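Local atomic coordinates of sperm-specific class P protein 34 (Caenorhabditis elegans, PDB entry 1M1S), a protein that is of unknown function but belongs to the major sperm protein family, with an immunoglobulin-like beta sandwich, and probably acts in nematode sperm. Residues A40-S45 / V83-E88; D36-F41 / Y57-A62; E79-I84 / E108-L113. All coordinates share one frame; numbering follows the deposited sequence.

Contact 1: A40-S45 / V83-E88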
loop_
_atom_site.group_PDB
_atom_site.type_symbol
_atom_site.label_atom_id
_atom_site.label_comp_id
_atom_site.label_asym_id
_atom_site.label_seq_id
_atom_site.Cartn_x
_atom_site.Cartn_y
_atom_site.Cartn_z
ATOM N N ALA A 40 -6.355 8.542 2.973
ATOM C CA ALA A 40 -5.768 8.611 1.653
ATOM C C ALA A 40 -4.499 7.812 1.809
ATOM O O ALA A 40 -3.868 7.875 2.848
ATOM C CB ALA A 40 -5.445 10.050 1.297
ATOM N N PHE A 41 -4.154 6.991 0.838
ATOM C CA PHE A 41 -2.922 6.251 0.984
ATOM C C PHE A 41 -2.006 6.421 -0.216
ATOM O O PHE A 41 -2.476 6.582 -1.349
ATOM C CB PHE A 41 -3.175 4.777 1.360
ATOM C CG PHE A 41 -3.770 3.930 0.262
ATOM C CD1 PHE A 41 -2.951 3.292 -0.670
ATOM C CD2 PHE A 41 -5.141 3.713 0.196
ATOM C CE1 PHE A 41 -3.487 2.438 -1.650
ATOM C CE2 PHE A 41 -5.694 2.857 -0.783
ATOM C CZ PHE A 41 -4.861 2.221 -1.710
ATOM N N LYS A 42 -0.703 6.410 0.064
ATOM C CA LYS A 42 0.348 6.541 -0.936
ATOM C C LYS A 42 1.205 5.292 -0.865
ATOM O O LYS A 42 1.632 4.917 0.217
ATOM C CB LYS A 42 1.221 7.742 -0.608
ATOM C CG LYS A 42 2.420 7.884 -1.523
ATOM C CD LYS A 42 3.183 9.130 -1.221
ATOM C CE LYS A 42 4.370 9.230 -2.129
ATOM N NZ LYS A 42 5.153 10.483 -1.929
ATOM N N VAL A 43 1.509 4.688 -2.012
ATOM C CA VAL A 43 2.329 3.467 -2.061
ATOM C C VAL A 43 3.726 3.660 -2.695
ATOM O O VAL A 43 3.851 3.874 -3.901
ATOM C CB VAL A 43 1.543 2.333 -2.768
ATOM C CG1 VAL A 43 2.275 1.017 -2.686
ATOM C CG2 VAL A 43 0.193 2.206 -2.142
ATOM N N LYS A 44 4.760 3.591 -1.852
ATOM C CA LYS A 44 6.158 3.753 -2.254
ATOM C C LYS A 44 6.730 2.375 -2.454
ATOM O O LYS A 44 6.704 1.547 -1.551
ATOM C CB LYS A 44 6.929 4.521 -1.179
ATOM C CG LYS A 44 6.272 5.842 -0.850
ATOM C CD LYS A 44 6.777 6.428 0.439
ATOM C CE LYS A 44 7.927 7.389 0.204
ATOM N NZ LYS A 44 8.001 8.391 1.304
ATOM N N SER A 45 7.239 2.143 -3.651
ATOM C CA SER A 45 7.768 0.846 -4.001
ATOM C C SER A 45 9.269 0.897 -4.172
ATOM O O SER A 45 9.780 1.795 -4.825
ATOM C CB SER A 45 7.096 0.402 -5.295
ATOM O OG SER A 45 7.493 -0.896 -5.686
ATOM N N VAL A 83 6.098 0.809 1.031
ATOM C CA VAL A 83 5.763 1.599 2.203
ATOM C C VAL A 83 4.466 2.319 1.935
ATOM O O VAL A 83 4.391 3.137 1.022
ATOM C CB VAL A 83 6.865 2.638 2.560
ATOM C CG1 VAL A 83 6.519 3.343 3.857
ATOM C CG2 VAL A 83 8.184 1.954 2.747
ATOM N N ILE A 84 3.440 2.005 2.718
ATOM C CA ILE A 84 2.153 2.659 2.539
ATOM C C ILE A 84 2.062 3.783 3.543
ATOM O O ILE A 84 2.216 3.557 4.740
ATOM C CB ILE A 84 0.965 1.692 2.743
ATOM C CG1 ILE A 84 1.104 0.499 1.820
ATOM C CG2 ILE A 84 -0.361 2.386 2.414
ATOM C CD1 ILE A 84 0.308 -0.628 2.282
ATOM N N GLN A 85 1.928 5.004 3.037
ATOM C CA GLN A 85 1.776 6.181 3.895
ATOM C C GLN A 85 0.294 6.507 3.873
ATOM O O GLN A 85 -0.371 6.222 2.874
ATOM C CB GLN A 85 2.547 7.382 3.343
ATOM C CG GLN A 85 4.062 7.195 3.236
ATOM C CD GLN A 85 4.801 8.512 3.041
ATOM O OE1 GLN A 85 4.281 9.437 2.413
ATOM N NE2 GLN A 85 6.011 8.613 3.608
ATOM N N TYR A 86 -0.238 7.043 4.970
ATOM C CA TYR A 86 -1.660 7.420 5.011
ATOM C C TYR A 86 -1.879 8.791 5.600
ATOM O O TYR A 86 -0.963 9.396 6.139
ATOM C CB TYR A 86 -2.542 6.391 5.742
ATOM C CG TYR A 86 -2.108 6.058 7.139
ATOM C CD1 TYR A 86 -2.555 6.801 8.251
ATOM C CD2 TYR A 86 -1.226 5.003 7.356
ATOM C CE1 TYR A 86 -2.107 6.486 9.548
ATOM C CE2 TYR A 86 -0.791 4.681 8.623
ATOM C CZ TYR A 86 -1.221 5.421 9.707
ATOM O OH TYR A 86 -0.692 5.106 10.924
ATOM N N ALA A 87 -3.108 9.269 5.526
ATOM C CA ALA A 87 -3.417 10.576 6.056
ATOM C C ALA A 87 -4.908 10.618 6.213
ATOM O O ALA A 87 -5.596 9.957 5.462
ATOM C CB ALA A 87 -2.993 11.628 5.058
ATOM N N GLU A 88 -5.410 11.390 7.171
ATOM C CA GLU A 88 -6.851 11.529 7.373
ATOM C C GLU A 88 -7.360 12.576 6.422
ATOM O O GLU A 88 -6.681 13.568 6.180
ATOM C CB GLU A 88 -7.132 11.960 8.782
ATOM C CG GLU A 88 -7.005 10.831 9.732
ATOM C CD GLU A 88 -6.592 11.297 11.101
ATOM O OE1 GLU A 88 -6.945 12.445 11.461
ATOM O OE2 GLU A 88 -5.896 10.526 11.806
#
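Lys44 and Val83 form a backbone hydrogen-bonded pair near one end of this antiparallel match, and the lysine chain leans across to Gln85. Its CB lies 4.2 Å from Val83 CB, and CG 3.8 Å from Val83 O, beyond that carbonyl oxygen. With CG opposite the carbonyl carbon (chi1 -54°), the chain rises off the strand; CD lies 4.0 Å from Gln85 CG, and the bend at chi3 (93°) turns CE and NZ along the glutamine end. NZ ends 3.6 Å from Gln85 CD. Lys42, fully extended, runs beside Gln85 in the same direction, so the glutamine has one lysine along it and another slanting over it. The backbone bond from Lys42 N to Gln85 O, at 2.8 Å, and its partner from Gln85 N to Lys42 O fix that pair; in the Ala40-Ala87 pair the bond from Ala87 N to Ala40 O is weak. On the other face Phe41 CB packs against Ile84 CG2 at 3.8 Å. Strands 38-45 and 79-89 are the middle of a sheet, bordered by 51-60 and 107-115. Helix 98-101 covers Ala40, Lys42 and Ala87 through Pro99 and Phe100, while strand 11-20 brings Ile11 against Ile84 and Tyr86 inside the sandwich.

Contact 2: D36-F41 / Y57-A62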
loop_
_atom_site.group_PDB
_atom_site.type_symbol
_atom_site.label_atom_id
_atom_site.label_comp_id
_atom_site.label_asym_id
_atom_site.label_seq_id
_atom_site.Cartn_x
_atom_site.Cartn_y
_atom_site.Cartn_z
ATOM N N ASP A 36 -12.411 6.802 12.161
ATOM C CA ASP A 36 -13.800 7.100 11.870
ATOM C C ASP A 36 -13.804 8.186 10.794
ATOM O O ASP A 36 -14.852 8.666 10.357
ATOM C CB ASP A 36 -14.533 7.547 13.126
ATOM C CG ASP A 36 -14.629 6.454 14.161
ATOM O OD1 ASP A 36 -15.096 5.335 13.832
ATOM O OD2 ASP A 36 -14.227 6.743 15.307
ATOM N N SER A 37 -12.600 8.531 10.356
ATOM C CA SER A 37 -12.384 9.521 9.322
ATOM C C SER A 37 -11.897 8.783 8.101
ATOM O O SER A 37 -11.454 7.647 8.196
ATOM C CB SER A 37 -11.316 10.508 9.763
ATOM O OG SER A 37 -10.804 11.186 8.636
ATOM N N ARG A 38 -11.976 9.440 6.955
ATOM C CA ARG A 38 -11.529 8.836 5.713
ATOM C C ARG A 38 -10.015 8.983 5.598
ATOM O O ARG A 38 -9.414 9.897 6.175
ATOM C CB ARG A 38 -12.244 9.490 4.531
ATOM C CG ARG A 38 -12.273 8.656 3.242
ATOM C CD ARG A 38 -13.596 8.911 2.475
ATOM N NE ARG A 38 -13.438 9.239 1.050
ATOM C CZ ARG A 38 -13.097 10.435 0.572
ATOM N NH1 ARG A 38 -12.857 11.453 1.389
ATOM N NH2 ARG A 38 -13.022 10.612 -0.730
ATOM N N LEU A 39 -9.406 8.035 4.893
ATOM C CA LEU A 39 -7.963 8.013 4.688
ATOM C C LEU A 39 -7.553 8.020 3.209
ATOM O O LEU A 39 -8.300 7.580 2.319
ATOM C CB LEU A 39 -7.338 6.790 5.380
ATOM C CG LEU A 39 -7.531 6.545 6.875
ATOM C CD1 LEU A 39 -7.029 5.156 7.201
ATOM C CD2 LEU A 39 -6.818 7.599 7.703
ATOM N N ALA A 40 -6.355 8.542 2.973
ATOM C CA ALA A 40 -5.768 8.611 1.653
ATOM C C ALA A 40 -4.499 7.812 1.809
ATOM O O ALA A 40 -3.868 7.875 2.848
ATOM C CB ALA A 40 -5.445 10.050 1.297
ATOM N N PHE A 41 -4.154 6.991 0.838
ATOM C CA PHE A 41 -2.922 6.251 0.984
ATOM C C PHE A 41 -2.006 6.421 -0.216
ATOM O O PHE A 41 -2.476 6.582 -1.349
ATOM C CB PHE A 41 -3.175 4.777 1.360
ATOM C CG PHE A 41 -3.770 3.930 0.262
ATOM C CD1 PHE A 41 -2.951 3.292 -0.670
ATOM C CD2 PHE A 41 -5.141 3.713 0.196
ATOM C CE1 PHE A 41 -3.487 2.438 -1.650
ATOM C CE2 PHE A 41 -5.694 2.857 -0.783
ATOM C CZ PHE A 41 -4.861 2.221 -1.710
ATOM N N TYR A 57 -2.039 5.523 -5.354
ATOM C CA TYR A 57 -2.779 6.387 -4.444
ATOM C C TYR A 57 -4.184 5.837 -4.273
ATOM O O TYR A 57 -4.618 4.988 -5.049
ATOM C CB TYR A 57 -2.843 7.799 -5.004
ATOM C CG TYR A 57 -1.527 8.528 -4.867
ATOM C CD1 TYR A 57 -0.542 8.427 -5.848
ATOM C CD2 TYR A 57 -1.241 9.294 -3.724
ATOM C CE1 TYR A 57 0.685 9.054 -5.694
ATOM C CE2 TYR A 57 -0.008 9.923 -3.568
ATOM C CZ TYR A 57 0.946 9.797 -4.559
ATOM O OH TYR A 57 2.176 10.386 -4.421
ATOM N N GLY A 58 -4.894 6.271 -3.239
ATOM C CA GLY A 58 -6.256 5.780 -3.060
ATOM C C GLY A 58 -6.909 6.065 -1.724
ATOM O O GLY A 58 -6.217 6.338 -0.739
ATOM N N PHE A 59 -8.236 5.961 -1.679
ATOM C CA PHE A 59 -8.966 6.204 -0.448
ATOM C C PHE A 59 -9.394 4.937 0.217
ATOM O O PHE A 59 -9.373 3.883 -0.404
ATOM C CB PHE A 59 -10.193 7.042 -0.721
ATOM C CG PHE A 59 -9.869 8.429 -1.082
ATOM C CD1 PHE A 59 -10.197 8.925 -2.322
ATOM C CD2 PHE A 59 -9.218 9.249 -0.180
ATOM C CE1 PHE A 59 -9.865 10.213 -2.677
ATOM C CE2 PHE A 59 -8.874 10.548 -0.521
ATOM C CZ PHE A 59 -9.211 11.035 -1.775
ATOM N N VAL A 60 -9.615 5.018 1.525
ATOM C CA VAL A 60 -10.131 3.885 2.290
ATOM C C VAL A 60 -11.157 4.530 3.180
ATOM O O VAL A 60 -10.819 5.222 4.147
ATOM C CB VAL A 60 -9.111 3.150 3.198
ATOM C CG1 VAL A 60 -9.769 1.894 3.781
ATOM C CG2 VAL A 60 -7.844 2.783 2.435
ATOM N N ASP A 61 -12.421 4.320 2.839
ATOM C CA ASP A 61 -13.499 4.883 3.624
ATOM C C ASP A 61 -13.251 4.637 5.108
ATOM O O ASP A 61 -12.356 3.875 5.478
ATOM C CB ASP A 61 -14.836 4.293 3.184
ATOM C CG ASP A 61 -15.265 4.784 1.808
ATOM O OD1 ASP A 61 -14.849 5.894 1.397
ATOM O OD2 ASP A 61 -16.035 4.066 1.136
ATOM N N ALA A 62 -14.001 5.331 5.953
ATOM C CA ALA A 62 -13.862 5.203 7.398
ATOM C C ALA A 62 -14.274 3.800 7.845
ATOM O O ALA A 62 -15.346 3.321 7.448
ATOM C CB ALA A 62 -14.702 6.243 8.074
#
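Arg38 lays its guanidinium flat over the ring of Phe59, a cation-pi stack with the planes 23° apart and CZ 4.1 Å from the ring centroid. NH2 hangs over the middle of the ring, and at the guanidinium edge Asp61 OD1 makes a long salt bridge to NE, 3.6 Å away. CG leaves opposite the backbone N (chi1 -159°), and bends at chi2 (146°) and chi3 turn the guanidinium over the ring. Leu39 O lies at the ring edge, 3.1 Å from Phe59 CD2, and Ala40 CB approaches CE2 obliquely. On the opposite face of the sheet Gly58 CA sits over the Phe41 ring in a CH-pi contact; a CB there would hit Phe41 CE2. Val60 CG2 lies 3.6 Å from Phe41 CD2. Backbone bonds set this register, among them Phe41 N to Gly58 O at 2.7 Å. Farther out, Glu93 O accepts a hydrogen bond from Arg38 NH2, helping to hold the guanidinium. With an alanine in place of Arg38, one face of Phe59 would probably lose its cover and Asp61 its positive mate. This hairpin of strands 38-45 and 51-60 is flanked by 79-89 and 65-72, with Ile31 of strand 25-33 packing onto Phe41 and Pro96 onto Phe59.

Contact 3: E79-I84 / E108-L113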
loop_
_atom_site.group_PDB
_atom_site.type_symbol
_atom_site.label_atom_id
_atom_site.label_comp_id
_atom_site.label_asym_id
_atom_site.label_seq_id
_atom_site.Cartn_x
_atom_site.Cartn_y
_atom_site.Cartn_z
ATOM N N GLU A 79 14.778 -9.657 -1.542
ATOM C CA GLU A 79 13.731 -9.057 -0.763
ATOM C C GLU A 79 13.626 -7.573 -1.117
ATOM O O GLU A 79 14.639 -6.918 -1.435
ATOM C CB GLU A 79 14.022 -9.288 0.718
ATOM C CG GLU A 79 14.027 -10.782 1.062
ATOM C CD GLU A 79 14.250 -11.091 2.535
ATOM O OE1 GLU A 79 14.324 -10.151 3.367
ATOM O OE2 GLU A 79 14.361 -12.298 2.857
ATOM N N ASP A 80 12.388 -7.076 -1.129
ATOM C CA ASP A 80 12.087 -5.675 -1.426
ATOM C C ASP A 80 10.963 -5.219 -0.514
ATOM O O ASP A 80 10.423 -6.023 0.242
ATOM C CB ASP A 80 11.679 -5.533 -2.884
ATOM C CG ASP A 80 12.856 -5.577 -3.810
ATOM O OD1 ASP A 80 13.602 -4.588 -3.841
ATOM O OD2 ASP A 80 13.052 -6.603 -4.481
ATOM N N LYS A 81 10.589 -3.945 -0.572
ATOM C CA LYS A 81 9.498 -3.482 0.287
ATOM C C LYS A 81 8.587 -2.443 -0.357
ATOM O O LYS A 81 8.940 -1.794 -1.347
ATOM C CB LYS A 81 10.037 -2.906 1.594
ATOM C CG LYS A 81 10.907 -1.677 1.386
ATOM C CD LYS A 81 11.243 -1.003 2.676
ATOM C CE LYS A 81 12.349 -0.029 2.453
ATOM N NZ LYS A 81 12.466 0.780 3.665
ATOM N N ILE A 82 7.433 -2.254 0.269
ATOM C CA ILE A 82 6.425 -1.287 -0.155
ATOM C C ILE A 82 6.086 -0.515 1.107
ATOM O O ILE A 82 5.876 -1.120 2.161
ATOM C CB ILE A 82 5.138 -1.993 -0.634
ATOM C CG1 ILE A 82 5.233 -2.323 -2.113
ATOM C CG2 ILE A 82 3.902 -1.149 -0.339
ATOM C CD1 ILE A 82 4.142 -3.215 -2.540
ATOM N N VAL A 83 6.098 0.809 1.031
ATOM C CA VAL A 83 5.763 1.599 2.203
ATOM C C VAL A 83 4.466 2.319 1.935
ATOM O O VAL A 83 4.391 3.137 1.022
ATOM C CB VAL A 83 6.865 2.638 2.560
ATOM C CG1 VAL A 83 6.519 3.343 3.857
ATOM C CG2 VAL A 83 8.184 1.954 2.747
ATOM N N ILE A 84 3.440 2.005 2.718
ATOM C CA ILE A 84 2.153 2.659 2.539
ATOM C C ILE A 84 2.062 3.783 3.543
ATOM O O ILE A 84 2.216 3.557 4.740
ATOM C CB ILE A 84 0.965 1.692 2.743
ATOM C CG1 ILE A 84 1.104 0.499 1.820
ATOM C CG2 ILE A 84 -0.361 2.386 2.414
ATOM C CD1 ILE A 84 0.308 -0.628 2.282
ATOM N N GLU A 108 3.096 5.134 8.413
ATOM C CA GLU A 108 3.482 4.226 7.344
ATOM C C GLU A 108 3.654 2.795 7.802
ATOM O O GLU A 108 4.149 2.538 8.900
ATOM C CB GLU A 108 4.764 4.693 6.623
ATOM C CG GLU A 108 5.853 5.280 7.522
ATOM C CD GLU A 108 7.194 5.544 6.811
ATOM O OE1 GLU A 108 8.076 4.657 6.915
ATOM O OE2 GLU A 108 7.383 6.638 6.201
ATOM N N ILE A 109 3.190 1.879 6.958
ATOM C CA ILE A 109 3.298 0.446 7.177
ATOM C C ILE A 109 4.248 -0.063 6.080
ATOM O O ILE A 109 4.246 0.459 4.959
ATOM C CB ILE A 109 1.905 -0.218 7.081
ATOM C CG1 ILE A 109 1.226 -0.287 8.453
ATOM C CG2 ILE A 109 2.025 -1.626 6.561
ATOM C CD1 ILE A 109 0.847 1.027 9.069
ATOM N N ILE A 110 5.090 -1.039 6.419
ATOM C CA ILE A 110 6.067 -1.600 5.478
ATOM C C ILE A 110 5.702 -3.016 5.070
ATOM O O ILE A 110 5.833 -3.941 5.861
ATOM C CB ILE A 110 7.530 -1.634 6.100
ATOM C CG1 ILE A 110 8.128 -0.230 6.138
ATOM C CG2 ILE A 110 8.477 -2.548 5.306
ATOM C CD1 ILE A 110 9.510 -0.153 6.790
ATOM N N VAL A 111 5.247 -3.206 3.843
ATOM C CA VAL A 111 4.944 -4.559 3.407
ATOM C C VAL A 111 6.221 -5.156 2.795
ATOM O O VAL A 111 6.820 -4.581 1.875
ATOM C CB VAL A 111 3.818 -4.570 2.384
ATOM C CG1 VAL A 111 3.345 -6.004 2.124
ATOM C CG2 VAL A 111 2.686 -3.655 2.856
ATOM N N LYS A 112 6.670 -6.273 3.361
ATOM C CA LYS A 112 7.865 -6.946 2.876
ATOM C C LYS A 112 7.494 -7.696 1.621
ATOM O O LYS A 112 6.361 -8.124 1.473
ATOM C CB LYS A 112 8.349 -7.960 3.902
ATOM C CG LYS A 112 8.450 -7.465 5.325
ATOM C CD LYS A 112 9.126 -8.537 6.186
ATOM C CE LYS A 112 9.759 -7.950 7.436
ATOM N NZ LYS A 112 10.805 -8.813 8.052
ATOM N N LEU A 113 8.434 -7.812 0.695
ATOM C CA LEU A 113 8.203 -8.557 -0.540
ATOM C C LEU A 113 9.423 -9.473 -0.770
ATOM O O LEU A 113 10.479 -9.041 -1.256
ATOM C CB LEU A 113 7.950 -7.604 -1.720
ATOM C CG LEU A 113 6.754 -6.630 -1.649
ATOM C CD1 LEU A 113 6.759 -5.688 -2.847
ATOM C CD2 LEU A 113 5.420 -7.373 -1.539
#
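Ile82 and Leu113 meet at their ends, their chains slanting across each other so that the two CD1 methyls are 3.6 Å apart. Both residues stand on the same face of the sheet; Ile82 CG1 and Leu113 CG are each opposite the carbonyl carbon (chi1 -88° and -60°), which brings the two ends together. Leu113 CD1 also touches Ile82 CG1, so one methyl meets both CG1 and CD1 of the isoleucine. A similar slanted meeting joins Ile84 CD1 to Val111 CG2 at 3.9 Å, and between the two Ile82 and Val111 stand directly opposite, CB to CB. Together these residues give the inward face of the pairing its aliphatic character.

The other face is more mixed. Val83 and Ile110 lie side by side and point the same way, CG2 4.0 Å from CG1. The second branch of Val83, CG1, is met by the aliphatic part of Glu108, whose CB comes to 3.5 Å; the glutamate arm then reaches out over the valine, leaving its OE1 3.7 Å from that same CG1. The Lys81 chain crosses Ile110 at a slant, CB and CD both passing near CG2, while its extended chain carries the amine onward. Six backbone bonds hold the strands in register, including Ile84 N to Ile109 O at 2.8 Å. At the end of the pairing Asp80 bonds through OD1 to Ser46 OG, so its carboxylate is directed to the loop after strand 38-45 and not to Leu113.

Strand 107-115 is thus joined to 79-89, whose far edge carries strand 38-45. From the interior, Leu68 and Ile70 of strand 65-72 press on Ile84, Ile82 and Leu113, Val53 of strand 51-60 on Ile82, and Ile11 and Val13 of strand 11-20 on Ile109, closing the core of the beta sandwich.

The three contacts are successive antiparallel pairings in one sheet: contact 2 joins strands 51-60 and 38-45, contact 1 joins 38-45 to 79-89, and contact 3 joins 79-89 to 107-115. Contact 1 is the buried one, sharing Ala40 and Phe41 with contact 2 and Val83 and Ile84 with contact 3. Contacts 2 and 3 are partly buried, their centres about 19 Å apart on opposite sides of the chain's centre. Each has an apolar inward face; the outward faces carry the lysines and glutamine in contact 1, the cation-pi stack in contact 2, and charged ends beside Val83 and Ile110 in contact 3. Through Phe41 and Ile84 contact 1 bridges the other two.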